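Local coordinates for hydroxylase (Rhodococcus sp., PDB 2OR0), which is a putative flavin-dependent hydroxylase of the acyl-CoA dehydrogenase family, probably using reduced flavin and molecular oxygen to insert one oxygen atom into its substrate, at residues Asp159-Val170 and Ser181-Tyr192; Thr140-Leu148 and Gly216-Thr224. All coordinates share one frame; numbering follows the deposited sequence.

Interaction 1: Asp159-Val170 and Ser181-Tyr192; sequences DHCQWAFLGAMV and SSLHVILPRTDY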
ATOM      1  N   ASP A 159      11.937  -0.408  10.088  1.00 31.61           N
ATOM      2  CA  ASP A 159      13.109  -1.094  10.643  1.00 33.22           C
ATOM      3  C   ASP A 159      13.903  -1.861   9.590  1.00 33.65           C
ATOM      4  O   ASP A 159      15.070  -2.209   9.815  1.00 33.09           O
ATOM      5  CB  ASP A 159      12.698  -2.075  11.751  1.00 33.54           C
ATOM      6  CG  ASP A 159      12.128  -1.369  12.977  1.00 35.72           C
ATOM      7  OD1 ASP A 159      12.850  -0.540  13.564  1.00 35.87           O
ATOM      8  OD2 ASP A 159      10.958  -1.636  13.348  1.00 39.49           O
ATOM      9  N   HIS A 160      13.263  -2.145   8.452  1.00 33.56           N
ATOM     10  CA  HIS A 160      13.878  -2.980   7.419  1.00 33.51           C
ATOM     11  C   HIS A 160      14.296  -2.169   6.189  1.00 33.72           C
ATOM     12  O   HIS A 160      14.729  -2.724   5.167  1.00 34.29           O
ATOM     13  CB  HIS A 160      12.918  -4.117   7.061  1.00 33.28           C
ATOM     14  CG  HIS A 160      12.642  -5.043   8.205  1.00 32.81           C
ATOM     15  ND1 HIS A 160      13.575  -5.951   8.666  1.00 31.78           N
ATOM     16  CD2 HIS A 160      11.547  -5.193   8.993  1.00 31.65           C
ATOM     17  CE1 HIS A 160      13.061  -6.624   9.683  1.00 31.79           C
ATOM     18  NE2 HIS A 160      11.833  -6.186   9.898  1.00 30.90           N
ATOM     19  N   CYS A 161      14.164  -0.851   6.305  1.00 33.46           N
ATOM     20  CA  CYS A 161      14.473   0.072   5.229  1.00 33.61           C
ATOM     21  C   CYS A 161      15.736   0.879   5.554  1.00 34.25           C
ATOM     22  O   CYS A 161      16.017   1.171   6.726  1.00 34.14           O
ATOM     23  CB  CYS A 161      13.296   1.009   4.983  1.00 33.10           C
ATOM     24  SG  CYS A 161      11.750   0.159   4.468  1.00 31.90           S
ATOM     25  N   GLN A 162      16.482   1.233   4.509  1.00 34.41           N
ATOM     26  CA  GLN A 162      17.741   1.968   4.650  1.00 34.65           C
ATOM     27  C   GLN A 162      17.652   3.385   4.096  1.00 33.52           C
ATOM     28  O   GLN A 162      18.598   4.157   4.203  1.00 34.27           O
ATOM     29  CB  GLN A 162      18.906   1.173   4.033  1.00 35.40           C
ATOM     30  CG  GLN A 162      19.382  -0.011   4.923  1.00 38.39           C
ATOM     31  CD  GLN A 162      19.769   0.425   6.357  1.00 44.86           C
ATOM     32  OE1 GLN A 162      20.586   1.348   6.555  1.00 45.43           O
ATOM     33  NE2 GLN A 162      19.189  -0.247   7.360  1.00 46.55           N
ATOM     34  N   TRP A 163      16.507   3.717   3.511  1.00 31.96           N
ATOM     35  CA  TRP A 163      16.218   5.054   3.011  1.00 31.54           C
ATOM     36  C   TRP A 163      14.738   5.350   3.302  1.00 31.15           C
ATOM     37  O   TRP A 163      13.949   4.425   3.510  1.00 30.13           O
ATOM     38  CB  TRP A 163      16.460   5.149   1.499  1.00 31.30           C
ATOM     39  CG  TRP A 163      17.913   4.985   1.070  1.00 32.32           C
ATOM     40  CD1 TRP A 163      18.620   3.818   0.995  1.00 31.70           C
ATOM     41  CD2 TRP A 163      18.814   6.024   0.674  1.00 30.70           C
ATOM     42  NE1 TRP A 163      19.907   4.063   0.572  1.00 29.85           N
ATOM     43  CE2 TRP A 163      20.056   5.409   0.375  1.00 31.68           C
ATOM     44  CE3 TRP A 163      18.698   7.417   0.546  1.00 32.23           C
ATOM     45  CZ2 TRP A 163      21.176   6.143  -0.049  1.00 31.05           C
ATOM     46  CZ3 TRP A 163      19.800   8.143   0.104  1.00 31.24           C
ATOM     47  CH2 TRP A 163      21.023   7.501  -0.185  1.00 31.36           C
ATOM     48  N   ALA A 164      14.365   6.626   3.284  1.00 31.00           N
ATOM     49  CA  ALA A 164      12.962   7.006   3.424  1.00 32.04           C
ATOM     50  C   ALA A 164      12.600   7.962   2.334  1.00 32.17           C
ATOM     51  O   ALA A 164      13.416   8.796   1.955  1.00 32.30           O
ATOM     52  CB  ALA A 164      12.706   7.652   4.768  1.00 32.10           C
ATOM     53  N   PHE A 165      11.368   7.826   1.853  1.00 32.02           N
ATOM     54  CA  PHE A 165      10.758   8.699   0.880  1.00 32.53           C
ATOM     55  C   PHE A 165       9.697   9.502   1.633  1.00 32.23           C
ATOM     56  O   PHE A 165       8.687   8.934   2.032  1.00 34.08           O
ATOM     57  CB  PHE A 165      10.052   7.814  -0.145  1.00 33.28           C
ATOM     58  CG  PHE A 165      10.200   8.262  -1.570  1.00 34.17           C
ATOM     59  CD1 PHE A 165      10.230   7.309  -2.610  1.00 35.72           C
ATOM     60  CD2 PHE A 165      10.309   9.608  -1.899  1.00 35.01           C
ATOM     61  CE1 PHE A 165      10.376   7.704  -3.945  1.00 31.85           C
ATOM     62  CE2 PHE A 165      10.458   9.999  -3.254  1.00 34.21           C
ATOM     63  CZ  PHE A 165      10.493   9.042  -4.255  1.00 33.29           C
ATOM     64  N   LEU A 166       9.885  10.800   1.843  1.00 30.80           N
ATOM     65  CA  LEU A 166       8.975  11.536   2.731  1.00 30.35           C
ATOM     66  C   LEU A 166       8.379  12.741   2.060  1.00 30.09           C
ATOM     67  O   LEU A 166       9.014  13.325   1.184  1.00 29.97           O
ATOM     68  CB  LEU A 166       9.717  11.997   3.993  1.00 29.96           C
ATOM     69  CG  LEU A 166      10.471  10.931   4.782  1.00 30.11           C
ATOM     70  CD1 LEU A 166      11.493  11.585   5.762  1.00 30.97           C
ATOM     71  CD2 LEU A 166       9.462   9.984   5.505  1.00 30.23           C
ATOM     72  N   GLY A 167       7.181  13.141   2.483  1.00 29.56           N
ATOM     73  CA  GLY A 167       6.593  14.390   1.991  1.00 29.54           C
ATOM     74  C   GLY A 167       7.027  15.571   2.847  1.00 30.95           C
ATOM     75  O   GLY A 167       7.265  15.431   4.048  1.00 30.79           O
ATOM     76  N   ALA A 168       7.132  16.742   2.237  1.00 31.06           N
ATOM     77  CA  ALA A 168       7.452  17.947   2.978  1.00 32.66           C
ATOM     78  C   ALA A 168       6.873  19.155   2.281  1.00 33.66           C
ATOM     79  O   ALA A 168       6.764  19.183   1.049  1.00 34.01           O
ATOM     80  CB  ALA A 168       8.954  18.090   3.127  1.00 31.86           C
HETATM   81  N   MSE A 169       6.485  20.147   3.065  1.00 35.53           N
HETATM   82  CA  MSE A 169       6.149  21.462   2.524  1.00 37.44           C
HETATM   83  C   MSE A 169       7.425  22.300   2.439  1.00 38.17           C
HETATM   84  O   MSE A 169       8.341  22.113   3.226  1.00 37.84           O
HETATM   85  CB  MSE A 169       5.122  22.180   3.391  1.00 37.49           C
HETATM   86  CG  MSE A 169       3.860  21.380   3.696  1.00 42.57           C
HETATM   87 SE   MSE A 169       2.869  20.836   2.083  0.70 54.06          SE
HETATM   88  CE  MSE A 169       2.277  22.576   1.417  1.00 50.54           C
ATOM     89  N   VAL A 170       7.472  23.227   1.490  1.00 40.07           N
ATOM     90  CA  VAL A 170       8.646  24.079   1.315  1.00 42.67           C
ATOM     91  C   VAL A 170       8.408  25.409   2.012  1.00 44.58           C
ATOM     92  O   VAL A 170       7.404  26.068   1.763  1.00 44.06           O
ATOM     93  CB  VAL A 170       9.020  24.281  -0.189  1.00 42.63           C
ATOM     94  CG1 VAL A 170      10.155  25.317  -0.357  1.00 42.39           C
ATOM     95  CG2 VAL A 170       9.442  22.946  -0.822  1.00 42.11           C
ATOM     96  N   SER A 181       6.194  24.123  -4.127  1.00 50.89           N
ATOM     97  CA  SER A 181       5.417  24.272  -2.899  1.00 48.12           C
ATOM     98  C   SER A 181       5.491  23.016  -1.966  1.00 46.00           C
ATOM     99  O   SER A 181       5.580  23.136  -0.731  1.00 44.80           O
ATOM    100  CB  SER A 181       3.982  24.621  -3.293  1.00 48.47           C
ATOM    101  OG  SER A 181       3.045  24.265  -2.297  1.00 50.60           O
ATOM    102  N   SER A 182       5.475  21.819  -2.562  1.00 43.44           N
ATOM    103  CA  SER A 182       5.579  20.558  -1.814  1.00 40.84           C
ATOM    104  C   SER A 182       6.580  19.603  -2.476  1.00 38.61           C
ATOM    105  O   SER A 182       6.747  19.627  -3.693  1.00 38.21           O
ATOM    106  CB  SER A 182       4.201  19.887  -1.731  1.00 41.33           C
ATOM    107  OG  SER A 182       3.594  19.828  -3.035  1.00 45.19           O
ATOM    108  N   LEU A 183       7.214  18.743  -1.687  1.00 35.99           N
ATOM    109  CA  LEU A 183       8.211  17.821  -2.215  1.00 33.74           C
ATOM    110  C   LEU A 183       7.972  16.412  -1.754  1.00 33.37           C
ATOM    111  O   LEU A 183       7.330  16.199  -0.709  1.00 31.88           O
ATOM    112  CB  LEU A 183       9.619  18.198  -1.725  1.00 33.64           C
ATOM    113  CG  LEU A 183      10.217  19.597  -1.988  1.00 34.20           C
ATOM    114  CD1 LEU A 183      11.495  19.747  -1.164  1.00 32.81           C
ATOM    115  CD2 LEU A 183      10.532  19.828  -3.463  1.00 31.89           C
ATOM    116  N   HIS A 184       8.515  15.469  -2.533  1.00 31.65           N
ATOM    117  CA  HIS A 184       8.947  14.173  -2.047  1.00 31.85           C
ATOM    118  C   HIS A 184      10.478  14.177  -1.934  1.00 32.04           C
ATOM    119  O   HIS A 184      11.184  14.569  -2.880  1.00 32.11           O
ATOM    120  CB  HIS A 184       8.496  13.046  -2.994  1.00 31.68           C
ATOM    121  CG  HIS A 184       7.005  12.889  -3.108  1.00 33.53           C
ATOM    122  ND1 HIS A 184       6.408  12.082  -4.061  1.00 32.89           N
ATOM    123  CD2 HIS A 184       5.989  13.442  -2.400  1.00 32.89           C
ATOM    124  CE1 HIS A 184       5.094  12.139  -3.928  1.00 33.49           C
ATOM    125  NE2 HIS A 184       4.812  12.960  -2.934  1.00 32.57           N
ATOM    126  N   VAL A 185      11.009  13.752  -0.788  1.00 31.80           N
ATOM    127  CA  VAL A 185      12.456  13.847  -0.528  1.00 30.98           C
ATOM    128  C   VAL A 185      13.001  12.482  -0.118  1.00 31.35           C
ATOM    129  O   VAL A 185      12.302  11.700   0.543  1.00 31.13           O
ATOM    130  CB  VAL A 185      12.779  14.929   0.576  1.00 31.82           C
ATOM    131  CG1 VAL A 185      12.322  16.309   0.134  1.00 28.91           C
ATOM    132  CG2 VAL A 185      12.143  14.568   1.936  1.00 29.10           C
ATOM    133  N   ILE A 186      14.229  12.178  -0.521  1.00 31.55           N
ATOM    134  CA  ILE A 186      14.848  10.897  -0.168  1.00 32.04           C
ATOM    135  C   ILE A 186      15.988  11.121   0.836  1.00 32.43           C
ATOM    136  O   ILE A 186      16.844  11.992   0.617  1.00 32.93           O
ATOM    137  CB  ILE A 186      15.361  10.139  -1.430  1.00 32.28           C
ATOM    138  CG1 ILE A 186      14.192   9.743  -2.337  1.00 34.17           C
ATOM    139  CG2 ILE A 186      16.147   8.894  -1.061  1.00 30.40           C
ATOM    140  CD1 ILE A 186      14.197  10.497  -3.660  1.00 37.45           C
ATOM    141  N   LEU A 187      15.984  10.355   1.936  1.00 32.41           N
ATOM    142  CA  LEU A 187      16.999  10.467   3.002  1.00 32.68           C
ATOM    143  C   LEU A 187      17.533   9.105   3.347  1.00 32.70           C
ATOM    144  O   LEU A 187      16.764   8.154   3.415  1.00 33.16           O
ATOM    145  CB  LEU A 187      16.416  11.067   4.291  1.00 32.24           C
ATOM    146  CG  LEU A 187      16.147  12.564   4.386  1.00 33.43           C
ATOM    147  CD1 LEU A 187      14.945  12.947   3.567  1.00 33.67           C
ATOM    148  CD2 LEU A 187      15.928  12.951   5.836  1.00 32.47           C
ATOM    149  N   PRO A 188      18.858   8.992   3.559  1.00 32.55           N
ATOM    150  CA  PRO A 188      19.413   7.751   4.076  1.00 32.54           C
ATOM    151  C   PRO A 188      19.070   7.624   5.565  1.00 33.36           C
ATOM    152  O   PRO A 188      18.821   8.647   6.211  1.00 32.79           O
ATOM    153  CB  PRO A 188      20.919   7.941   3.890  1.00 32.50           C
ATOM    154  CG  PRO A 188      21.123   9.427   3.875  1.00 31.62           C
ATOM    155  CD  PRO A 188      19.893  10.010   3.287  1.00 32.63           C
ATOM    156  N   ARG A 189      19.060   6.390   6.087  1.00 33.89           N
ATOM    157  CA  ARG A 189      18.633   6.113   7.469  1.00 35.47           C
ATOM    158  C   ARG A 189      19.527   6.818   8.481  1.00 35.93           C
ATOM    159  O   ARG A 189      19.113   7.147   9.595  1.00 35.27           O
ATOM    160  CB  ARG A 189      18.621   4.606   7.751  1.00 35.45           C
ATOM    161  CG  ARG A 189      18.177   4.259   9.153  1.00 37.98           C
ATOM    162  CD  ARG A 189      17.284   3.054   9.172  1.00 40.88           C
ATOM    163  NE  ARG A 189      17.419   2.340  10.435  1.00 44.12           N
ATOM    164  CZ  ARG A 189      16.980   1.105  10.652  1.00 46.65           C
ATOM    165  NH1 ARG A 189      16.355   0.429   9.687  1.00 47.71           N
ATOM    166  NH2 ARG A 189      17.160   0.542  11.839  1.00 48.50           N
ATOM    167  N   THR A 190      20.767   7.035   8.064  1.00 36.37           N
ATOM    168  CA  THR A 190      21.728   7.807   8.826  1.00 36.80           C
ATOM    169  C   THR A 190      21.246   9.239   9.149  1.00 36.04           C
ATOM    170  O   THR A 190      21.676   9.846  10.152  1.00 35.90           O
ATOM    171  CB  THR A 190      23.083   7.815   8.065  1.00 37.09           C
ATOM    172  OG1 THR A 190      24.135   7.936   9.024  1.00 40.85           O
ATOM    173  CG2 THR A 190      23.148   8.936   7.049  1.00 35.86           C
ATOM    174  N   ASP A 191      20.341   9.765   8.320  1.00 34.11           N
ATOM    175  CA  ASP A 191      19.865  11.127   8.485  1.00 33.42           C
ATOM    176  C   ASP A 191      18.513  11.273   9.195  1.00 32.43           C
ATOM    177  O   ASP A 191      17.959  12.360   9.230  1.00 31.80           O
ATOM    178  CB  ASP A 191      19.831  11.837   7.139  1.00 33.81           C
ATOM    179  CG  ASP A 191      21.239  12.235   6.637  1.00 36.07           C
ATOM    180  OD1 ASP A 191      22.224  12.113   7.409  1.00 39.32           O
ATOM    181  OD2 ASP A 191      21.346  12.680   5.466  1.00 37.44           O
ATOM    182  N   TYR A 192      17.990  10.193   9.769  1.00 31.71           N
ATOM    183  CA  TYR A 192      16.754  10.309  10.577  1.00 31.49           C
ATOM    184  C   TYR A 192      16.724   9.336  11.733  1.00 31.33           C
ATOM    185  O   TYR A 192      17.595   8.478  11.873  1.00 30.61           O
ATOM    186  CB  TYR A 192      15.474  10.194   9.717  1.00 31.09           C
ATOM    187  CG  TYR A 192      15.367   8.905   8.897  1.00 30.47           C
ATOM    188  CD1 TYR A 192      14.869   7.729   9.461  1.00 29.73           C
ATOM    189  CD2 TYR A 192      15.757   8.878   7.562  1.00 28.76           C
ATOM    190  CE1 TYR A 192      14.768   6.555   8.718  1.00 29.46           C
ATOM    191  CE2 TYR A 192      15.669   7.718   6.809  1.00 30.10           C
ATOM    192  CZ  TYR A 192      15.173   6.554   7.389  1.00 31.67           C
ATOM    193  OH  TYR A 192      15.080   5.395   6.636  1.00 31.00           O
TER
HETATM  194  O   HOH W   1      13.912   3.343   8.004  1.00 33.67           O
HETATM  195  O   HOH W   2       4.359  25.310   0.777  1.00 50.63           O
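Trp163 lays one face of its indole over Pro188. Pro188 CB sits 4.0 Å from the centroid of the six-membered ring of Trp163, a CH-pi contact only 10° off the ring normal. Ile186 CG2 reaches the same ring, 3.4 Å from Trp163 CE3. The other branch of Ile186 serves Phe165: its CG1 lies over the Phe165 ring, and the two side chains run side by side, pointing the same way. These pairs share one face of an antiparallel hairpin, strands 163-170 and 182-188, on which helix 114-121 packs through Trp163 and Ile186. Ala164, Leu166, Ala168 and their partners line the other face. There Ala164 CB meets Tyr192 CE2 at 3.6 Å. Paired backbone bonds tie Ala164 to Leu187, Leu166 to Val185 and Ala168 to Leu183.

Beyond the strand end, Arg189 sets its CG anti to its own N (chi1 -179°), and the chain then bends at chi2. Its NH1 donates to Asp159 O at 2.9 Å and to Cys161 O at 3.1 Å. Both acceptors lie in the guanidinium plane, although NH1 stands well above the carbonyl plane of Asp159. A leucine in place of Arg189 would probably leave these two carbonyls without their shared donor and the backbone at 159-161 less firmly held. The carboxylate of Asp159 pairs with Lys210 instead. The arginine thus works here through backbone oxygens, while apolar packing and the strand ladder hold the rest of the hairpin.

Interaction 2: Thr140-Leu148 and Gly216-Thr224; sequences TPVDGGYVL and GAFVPGYRT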
ATOM      1  N   THR A 140      13.565  23.645   4.136  1.00 32.25           N
ATOM      2  CA  THR A 140      14.080  25.009   3.933  1.00 32.55           C
ATOM      3  C   THR A 140      15.041  25.012   2.752  1.00 32.57           C
ATOM      4  O   THR A 140      16.064  24.306   2.788  1.00 32.48           O
ATOM      5  CB  THR A 140      14.808  25.558   5.216  1.00 33.02           C
ATOM      6  OG1 THR A 140      13.889  25.550   6.323  1.00 31.43           O
ATOM      7  CG2 THR A 140      15.306  26.989   4.984  1.00 31.37           C
ATOM      8  N   PRO A 141      14.722  25.790   1.696  1.00 33.30           N
ATOM      9  CA  PRO A 141      15.637  25.878   0.552  1.00 34.38           C
ATOM     10  C   PRO A 141      16.949  26.529   0.956  1.00 35.48           C
ATOM     11  O   PRO A 141      16.953  27.639   1.523  1.00 36.24           O
ATOM     12  CB  PRO A 141      14.912  26.785  -0.438  1.00 33.63           C
ATOM     13  CG  PRO A 141      13.511  26.894   0.056  1.00 34.87           C
ATOM     14  CD  PRO A 141      13.529  26.636   1.519  1.00 33.14           C
ATOM     15  N   VAL A 142      18.039  25.817   0.707  1.00 36.23           N
ATOM     16  CA  VAL A 142      19.374  26.381   0.813  1.00 37.57           C
ATOM     17  C   VAL A 142      20.113  26.119  -0.503  1.00 38.35           C
ATOM     18  O   VAL A 142      19.659  25.323  -1.344  1.00 38.06           O
ATOM     19  CB  VAL A 142      20.150  25.754   1.977  1.00 37.53           C
ATOM     20  CG1 VAL A 142      19.487  26.118   3.316  1.00 38.87           C
ATOM     21  CG2 VAL A 142      20.247  24.230   1.814  1.00 38.91           C
ATOM     22  N   ASP A 143      21.260  26.765  -0.683  1.00 39.05           N
ATOM     23  CA  ASP A 143      22.062  26.503  -1.876  1.00 40.13           C
ATOM     24  C   ASP A 143      22.399  24.995  -2.030  1.00 38.77           C
ATOM     25  O   ASP A 143      22.939  24.365  -1.118  1.00 38.66           O
ATOM     26  CB  ASP A 143      23.323  27.390  -1.902  1.00 41.38           C
ATOM     27  CG  ASP A 143      24.179  27.135  -3.134  1.00 45.85           C
ATOM     28  OD1 ASP A 143      23.830  27.660  -4.223  1.00 49.97           O
ATOM     29  OD2 ASP A 143      25.177  26.374  -3.017  1.00 51.37           O
ATOM     30  N   GLY A 144      22.019  24.411  -3.168  1.00 37.91           N
ATOM     31  CA  GLY A 144      22.267  22.974  -3.396  1.00 36.13           C
ATOM     32  C   GLY A 144      21.113  22.017  -3.062  1.00 34.96           C
ATOM     33  O   GLY A 144      21.160  20.835  -3.427  1.00 34.61           O
ATOM     34  N   GLY A 145      20.084  22.516  -2.382  1.00 33.40           N
ATOM     35  CA  GLY A 145      18.927  21.688  -2.021  1.00 32.21           C
ATOM     36  C   GLY A 145      18.070  22.235  -0.892  1.00 31.39           C
ATOM     37  O   GLY A 145      17.601  23.370  -0.938  1.00 30.16           O
ATOM     38  N   TYR A 146      17.837  21.410   0.127  1.00 31.50           N
ATOM     39  CA  TYR A 146      16.958  21.833   1.226  1.00 31.05           C
ATOM     40  C   TYR A 146      17.458  21.308   2.539  1.00 30.18           C
ATOM     41  O   TYR A 146      18.192  20.306   2.569  1.00 29.83           O
ATOM     42  CB  TYR A 146      15.535  21.309   1.011  1.00 32.16           C
ATOM     43  CG  TYR A 146      14.928  21.695  -0.316  1.00 32.70           C
ATOM     44  CD1 TYR A 146      14.065  22.778  -0.409  1.00 33.77           C
ATOM     45  CD2 TYR A 146      15.212  20.961  -1.475  1.00 34.44           C
ATOM     46  CE1 TYR A 146      13.503  23.142  -1.621  1.00 34.48           C
ATOM     47  CE2 TYR A 146      14.638  21.307  -2.715  1.00 35.05           C
ATOM     48  CZ  TYR A 146      13.791  22.396  -2.768  1.00 34.44           C
ATOM     49  OH  TYR A 146      13.235  22.762  -3.963  1.00 35.59           O
ATOM     50  N   VAL A 147      17.034  21.951   3.636  1.00 29.20           N
ATOM     51  CA  VAL A 147      17.253  21.348   4.954  1.00 28.53           C
ATOM     52  C   VAL A 147      15.888  20.975   5.546  1.00 28.24           C
ATOM     53  O   VAL A 147      14.950  21.788   5.546  1.00 27.11           O
ATOM     54  CB  VAL A 147      18.100  22.215   5.920  1.00 29.54           C
ATOM     55  CG1 VAL A 147      18.467  21.408   7.130  1.00 27.18           C
ATOM     56  CG2 VAL A 147      19.418  22.670   5.229  1.00 28.14           C
ATOM     57  N   LEU A 148      15.816  19.743   6.036  1.00 26.93           N
ATOM     58  CA  LEU A 148      14.557  19.109   6.405  1.00 27.39           C
ATOM     59  C   LEU A 148      14.392  18.941   7.917  1.00 26.20           C
ATOM     60  O   LEU A 148      15.279  18.463   8.590  1.00 25.71           O
ATOM     61  CB  LEU A 148      14.454  17.726   5.740  1.00 27.73           C
ATOM     62  CG  LEU A 148      13.045  17.109   5.781  1.00 31.17           C
ATOM     63  CD1 LEU A 148      12.158  17.711   4.711  1.00 29.66           C
ATOM     64  CD2 LEU A 148      13.167  15.617   5.598  1.00 35.43           C
ATOM     65  N   GLY A 216      17.255  18.250  11.309  1.00 33.18           N
ATOM     66  CA  GLY A 216      17.757  19.207  10.315  1.00 32.12           C
ATOM     67  C   GLY A 216      18.776  18.513   9.420  1.00 32.37           C
ATOM     68  O   GLY A 216      19.999  18.642   9.616  1.00 31.96           O
ATOM     69  N   ALA A 217      18.255  17.743   8.462  1.00 31.89           N
ATOM     70  CA  ALA A 217      19.054  16.980   7.523  1.00 31.68           C
ATOM     71  C   ALA A 217      19.099  17.710   6.198  1.00 31.09           C
ATOM     72  O   ALA A 217      18.066  18.125   5.667  1.00 31.52           O
ATOM     73  CB  ALA A 217      18.474  15.602   7.335  1.00 31.06           C
ATOM     74  N   PHE A 218      20.304  17.858   5.659  1.00 31.37           N
ATOM     75  CA  PHE A 218      20.458  18.444   4.337  1.00 30.60           C
ATOM     76  C   PHE A 218      20.061  17.412   3.278  1.00 30.39           C
ATOM     77  O   PHE A 218      20.536  16.274   3.314  1.00 29.30           O
ATOM     78  CB  PHE A 218      21.905  18.902   4.088  1.00 31.40           C
ATOM     79  CG  PHE A 218      22.168  19.300   2.656  1.00 30.84           C
ATOM     80  CD1 PHE A 218      21.622  20.473   2.143  1.00 31.49           C
ATOM     81  CD2 PHE A 218      22.947  18.492   1.822  1.00 31.24           C
ATOM     82  CE1 PHE A 218      21.856  20.853   0.812  1.00 33.07           C
ATOM     83  CE2 PHE A 218      23.183  18.864   0.496  1.00 30.10           C
ATOM     84  CZ  PHE A 218      22.636  20.029  -0.007  1.00 31.28           C
ATOM     85  N   VAL A 219      19.197  17.834   2.357  1.00 29.72           N
ATOM     86  CA  VAL A 219      18.766  16.990   1.242  1.00 30.50           C
ATOM     87  C   VAL A 219      19.109  17.697  -0.087  1.00 30.66           C
ATOM     88  O   VAL A 219      18.543  18.749  -0.401  1.00 30.10           O
ATOM     89  CB  VAL A 219      17.236  16.656   1.312  1.00 30.33           C
ATOM     90  CG1 VAL A 219      16.830  15.743   0.137  1.00 30.36           C
ATOM     91  CG2 VAL A 219      16.862  15.988   2.656  1.00 29.82           C
ATOM     92  N   PRO A 220      20.064  17.134  -0.848  1.00 31.54           N
ATOM     93  CA  PRO A 220      20.428  17.678  -2.174  1.00 32.40           C
ATOM     94  C   PRO A 220      19.248  17.733  -3.150  1.00 33.51           C
ATOM     95  O   PRO A 220      18.316  16.918  -3.029  1.00 34.17           O
ATOM     96  CB  PRO A 220      21.503  16.701  -2.686  1.00 32.95           C
ATOM     97  CG  PRO A 220      21.478  15.511  -1.755  1.00 32.25           C
ATOM     98  CD  PRO A 220      20.863  15.951  -0.466  1.00 30.99           C
ATOM     99  N   GLY A 221      19.275  18.686  -4.093  1.00 33.45           N
ATOM    100  CA  GLY A 221      18.214  18.855  -5.098  1.00 33.55           C
ATOM    101  C   GLY A 221      17.884  17.563  -5.864  1.00 34.11           C
ATOM    102  O   GLY A 221      16.705  17.253  -6.105  1.00 34.28           O
ATOM    103  N   TYR A 222      18.918  16.798  -6.218  1.00 33.41           N
ATOM    104  CA  TYR A 222      18.744  15.584  -7.020  1.00 33.43           C
ATOM    105  C   TYR A 222      18.043  14.434  -6.260  1.00 33.36           C
ATOM    106  O   TYR A 222      17.669  13.422  -6.871  1.00 32.73           O
ATOM    107  CB  TYR A 222      20.087  15.121  -7.623  1.00 32.72           C
ATOM    108  CG  TYR A 222      21.029  14.407  -6.664  1.00 32.07           C
ATOM    109  CD1 TYR A 222      20.904  13.051  -6.421  1.00 29.56           C
ATOM    110  CD2 TYR A 222      22.071  15.104  -6.022  1.00 32.52           C
ATOM    111  CE1 TYR A 222      21.751  12.399  -5.540  1.00 30.52           C
ATOM    112  CE2 TYR A 222      22.928  14.464  -5.150  1.00 31.55           C
ATOM    113  CZ  TYR A 222      22.772  13.114  -4.916  1.00 31.63           C
ATOM    114  OH  TYR A 222      23.615  12.478  -4.040  1.00 30.08           O
ATOM    115  N   ARG A 223      17.879  14.605  -4.943  1.00 33.45           N
ATOM    116  CA  ARG A 223      17.168  13.638  -4.085  1.00 33.36           C
ATOM    117  C   ARG A 223      15.746  14.077  -3.770  1.00 33.25           C
ATOM    118  O   ARG A 223      15.138  13.601  -2.815  1.00 33.60           O
ATOM    119  CB  ARG A 223      17.931  13.398  -2.782  1.00 33.34           C
ATOM    120  CG  ARG A 223      19.140  12.510  -2.954  1.00 33.74           C
ATOM    121  CD  ARG A 223      19.739  12.251  -1.620  1.00 33.56           C
ATOM    122  NE  ARG A 223      21.016  11.564  -1.693  1.00 36.12           N
ATOM    123  CZ  ARG A 223      21.855  11.449  -0.659  1.00 37.97           C
ATOM    124  NH1 ARG A 223      21.549  11.989   0.528  1.00 35.90           N
ATOM    125  NH2 ARG A 223      23.002  10.785  -0.807  1.00 37.12           N
ATOM    126  N   THR A 224      15.215  14.981  -4.580  1.00 33.20           N
ATOM    127  CA  THR A 224      13.865  15.468  -4.405  1.00 32.94           C
ATOM    128  C   THR A 224      13.075  15.362  -5.712  1.00 32.94           C
ATOM    129  O   THR A 224      13.664  15.303  -6.804  1.00 33.13           O
ATOM    130  CB  THR A 224      13.825  16.935  -3.878  1.00 32.79           C
ATOM    131  OG1 THR A 224      14.028  17.855  -4.946  1.00 34.66           O
ATOM    132  CG2 THR A 224      14.878  17.185  -2.809  1.00 33.94           C
TER
HETATM  133  O   HOH W   3      13.065  20.249  -6.001  1.00 43.07           O
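Phe218 turns its CG anti to the backbone N (chi1 170°), which carries the ring back across the neighbouring strand to Val142. Tyr146 takes the other course, with CG beside its own N (chi1 -55°), and its ring comes to Thr224 on the opposite face of the sheet. The frame is an antiparallel pair, strands 145-148 and 217-220, with a classic beta bulge at one end. Gly216 and Ala217 both face Leu148 there.

Val142 CG2 meets the edge of the Phe218 ring, 3.9 Å from CE1 and in the ring plane. Gly144 O lies 3.8 Å from Phe218 CZ, where the type II turn from Val142 to Gly145 passes the ring. Gly145 has no space for a side chain: a CB would clash with Val219 O. The strands are joined by paired bonds between Tyr146 and Val219 and between Leu148 and Ala217. The bond from Val219 N to Tyr146 O is nearly straight, at 179° and 2.7 Å. Past the strand, Gly221 N donates to Gly144 O and ties the turn to the 3-10 segment.

Leu148 and Val219 face the hairpin strand 182-188, where both touch Leu187. The side chains of Tyr146 and Thr224 cross at about a right angle, with Thr224 CG2 4.0 Å from Tyr146 CD2. A water bridges their polar ends, 2.8 Å from Thr224 OG1 and 3.2 Å from Tyr146 OH.

Interaction 1 is nested in the chain loop that interaction 2 closes, and their centres lie about 11 Å apart. Both belong to one mixed sheet. Strands 137-142 and 163-170 are neighbours in it, and strand 182-188 pairs with 224-226. A probable hydrogen bond joins Ile186 N to Arg223 O at 2.8 Å. Between the two contacts lies a shared apolar layer. Ala168 CB meets Leu148 CD1 at 3.6 Å, and Leu187 CD1 meets Val219 CG2 at 3.7 Å. An acetate, probably from the crystallisation liquor, lies about 5 Å from the side chain of Ser181 in interaction 1. No flavin site can be assigned from these two contacts.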